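Local coordinates for periplasmic binding protein (Veillonella parvula, PDB 4LJS) that probably binds a small ligand, perhaps an iron or cobalamin compound, in the periplasm for delivery to a membrane ABC transporter, at residues M122-T125 with P126-Q130. Sequence-based numbering, arbitrary orientation.
Sequences MLQT and PTFWQ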
HETATM    1  N   MSE A 122      13.204   9.210 -15.190  1.00 40.47           N
HETATM    2  CA  MSE A 122      11.819   8.766 -15.302  1.00 39.51           C
HETATM    3  C   MSE A 122      10.898   9.893 -15.780  1.00 39.56           C
HETATM    4  O   MSE A 122      11.057  10.401 -16.883  1.00 39.36           O
HETATM    5  CB  MSE A 122      11.321   8.212 -13.958  1.00 33.26           C
HETATM    6  CG  MSE A 122      10.809   6.781 -14.014  1.00 41.70           C
HETATM    7 SE   MSE A 122       9.627   6.399 -15.537  0.54 59.84          SE
HETATM    8  CE  MSE A 122       9.620   4.456 -15.380  1.00 74.90           C
ATOM      9  N   LEU A 123       9.954  10.298 -14.936  1.00 38.17           N
ATOM     10  CA  LEU A 123       8.946  11.273 -15.341  1.00 37.21           C
ATOM     11  C   LEU A 123       9.280  12.720 -14.970  1.00 34.75           C
ATOM     12  O   LEU A 123       8.406  13.587 -15.028  1.00 39.23           O
ATOM     13  CB  LEU A 123       7.570  10.888 -14.787  1.00 30.26           C
ATOM     14  CG  LEU A 123       7.089   9.485 -15.155  1.00 31.60           C
ATOM     15  CD1 LEU A 123       5.620   9.309 -14.768  1.00 32.91           C
ATOM     16  CD2 LEU A 123       7.319   9.200 -16.654  1.00 33.17           C
ATOM     17  N   GLN A 124      10.513  12.986 -14.578  1.00 31.45           N
ATOM     18  CA  GLN A 124      11.001  14.325 -14.254  1.00 28.31           C
ATOM     19  C   GLN A 124      10.534  14.916 -12.954  1.00 30.30           C
ATOM     20  O   GLN A 124       9.591  14.474 -12.400  1.00 33.67           O
ATOM     21  CB  GLN A 124      10.749  15.302 -15.388  1.00 33.54           C
ATOM     22  CG  GLN A 124      11.826  15.293 -16.440  1.00 36.36           C
ATOM     23  CD  GLN A 124      13.088  16.026 -16.040  1.00 41.97           C
ATOM     24  OE1 GLN A 124      14.059  16.000 -16.750  1.00 41.23           O
ATOM     25  NE2 GLN A 124      13.061  16.685 -14.928  1.00 36.35           N
ATOM     26  N   THR A 125      11.212  15.951 -12.497  1.00 36.07           N
ATOM     27  CA  THR A 125      11.039  16.515 -11.153  1.00 43.25           C
ATOM     28  C   THR A 125       9.799  17.406 -10.956  1.00 47.82           C
ATOM     29  O   THR A 125       9.195  17.861 -11.931  1.00 50.27           O
ATOM     30  CB  THR A 125      12.258  17.381 -10.806  1.00 45.61           C
ATOM     31  OG1 THR A 125      12.318  18.481 -11.721  1.00 42.73           O
ATOM     32  CG2 THR A 125      13.545  16.555 -10.888  1.00 39.20           C
ATOM     33  N   PRO A 126       9.422  17.663  -9.685  1.00 43.24           N
ATOM     34  CA  PRO A 126       8.354  18.626  -9.380  1.00 45.11           C
ATOM     35  C   PRO A 126       8.616  19.995  -9.995  1.00 49.78           C
ATOM     36  O   PRO A 126       7.684  20.646 -10.470  1.00 51.42           O
ATOM     37  CB  PRO A 126       8.423  18.743  -7.858  1.00 43.23           C
ATOM     38  CG  PRO A 126       8.887  17.385  -7.421  1.00 42.48           C
ATOM     39  CD  PRO A 126       9.867  16.945  -8.474  1.00 38.99           C
ATOM     40  N   THR A 127       9.872  20.423  -9.969  1.00 43.84           N
ATOM     41  CA  THR A 127      10.276  21.701 -10.547  1.00 44.79           C
ATOM     42  C   THR A 127      10.000  21.753 -12.053  1.00 45.12           C
ATOM     43  O   THR A 127       9.560  22.774 -12.582  1.00 42.64           O
ATOM     44  CB  THR A 127      11.763  21.980 -10.261  1.00 38.19           C
ATOM     45  OG1 THR A 127      11.925  22.259  -8.864  1.00 52.78           O
ATOM     46  CG2 THR A 127      12.261  23.178 -11.064  1.00 36.46           C
ATOM     47  N   PHE A 128      10.251  20.641 -12.733  1.00 37.81           N
ATOM     48  CA  PHE A 128       9.991  20.538 -14.160  1.00 38.86           C
ATOM     49  C   PHE A 128       8.503  20.716 -14.443  1.00 38.12           C
ATOM     50  O   PHE A 128       8.115  21.492 -15.315  1.00 41.50           O
ATOM     51  CB  PHE A 128      10.481  19.183 -14.675  1.00 36.90           C
ATOM     52  CG  PHE A 128      10.115  18.900 -16.100  1.00 39.99           C
ATOM     53  CD1 PHE A 128       8.917  18.268 -16.414  1.00 36.62           C
ATOM     54  CD2 PHE A 128      10.978  19.237 -17.131  1.00 40.80           C
ATOM     55  CE1 PHE A 128       8.579  17.995 -17.739  1.00 30.55           C
ATOM     56  CE2 PHE A 128      10.643  18.966 -18.455  1.00 40.25           C
ATOM     57  CZ  PHE A 128       9.437  18.339 -18.755  1.00 30.51           C
ATOM     58  N   TRP A 129       7.678  19.995 -13.695  1.00 41.25           N
ATOM     59  CA  TRP A 129       6.236  20.011 -13.907  1.00 39.73           C
ATOM     60  C   TRP A 129       5.584  21.311 -13.461  1.00 43.52           C
ATOM     61  O   TRP A 129       4.584  21.738 -14.039  1.00 47.02           O
ATOM     62  CB  TRP A 129       5.585  18.809 -13.215  1.00 36.14           C
ATOM     63  CG  TRP A 129       5.895  17.543 -13.938  1.00 34.00           C
ATOM     64  CD1 TRP A 129       6.716  16.536 -13.520  1.00 23.94           C
ATOM     65  CD2 TRP A 129       5.419  17.164 -15.237  1.00 34.70           C
ATOM     66  NE1 TRP A 129       6.775  15.547 -14.476  1.00 29.61           N
ATOM     67  CE2 TRP A 129       5.984  15.906 -15.538  1.00 28.49           C
ATOM     68  CE3 TRP A 129       4.563  17.764 -16.172  1.00 31.48           C
ATOM     69  CZ2 TRP A 129       5.724  15.234 -16.734  1.00 25.97           C
ATOM     70  CZ3 TRP A 129       4.302  17.100 -17.363  1.00 25.51           C
ATOM     71  CH2 TRP A 129       4.880  15.841 -17.633  1.00 28.79           C
ATOM     72  N   GLN A 130       6.151  21.941 -12.438  1.00 41.14           N
ATOM     73  CA  GLN A 130       5.611  23.202 -11.955  1.00 48.68           C
ATOM     74  C   GLN A 130       5.786  24.293 -13.009  1.00 52.54           C
ATOM     75  O   GLN A 130       5.013  25.248 -13.069  1.00 51.88           O
ATOM     76  CB  GLN A 130       6.236  23.591 -10.613  1.00 46.87           C
ATOM     77  CG  GLN A 130       5.635  22.814  -9.437  1.00 59.71           C
ATOM     78  CD  GLN A 130       6.468  22.895  -8.168  1.00 71.37           C
ATOM     79  OE1 GLN A 130       7.554  23.472  -8.161  1.00 77.29           O
ATOM     80  NE2 GLN A 130       5.959  22.313  -7.087  1.00 73.06           N
TER
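The indole of Trp-129 reaches back along the chain and gives its NE1 hydrogen to the backbone carbonyl of Leu-123. NE1 lies 2.6 Å from Leu-123 O, a short bond. The oxygen sits near the ring plane, and NE1 lies nearly on the line of the C=O bond (164°). The ring gets there with CG beside the backbone N and anti to the carbonyl carbon (chi1 -72°). This is the buried, tight side of the turn. Val-103 and Leu-104 of helix 100-106 touch the indole here, and so does Val-136 of the edge strand 135-138. A phenylalanine in place of Trp-129 would probably lose this donor to the Leu-123 carbonyl and leave the loop less firmly tied to the helix.

Thr-125 is the N-cap of the short helix 126-130, and Pro-126 is its first residue. In sequence the helix falls between the neighbouring parallel strands 110-113 and 135-138, in the beta-alpha-beta crossover that joins them. Thr-125 OG1 accepts from Phe-128 N at 3.2 Å, the capping bond. With chi1 at 63° the hydroxyl stands between the backbone N and the carbonyl carbon, facing the first turn. Thr-125 O takes the first regular helical bond, from Trp-129 N at 3.2 Å.

The outer side is looser and rests on van der Waals contact. The aliphatic part of Gln-124 lies over one face of the Phe-128 ring. Its CB makes a CH-pi contact, 4.0 Å from the Phe-128 ring centroid. Phe-128 and Gln-124 are both partly exposed, and Thr-127, one residue before Phe-128, faces solvent.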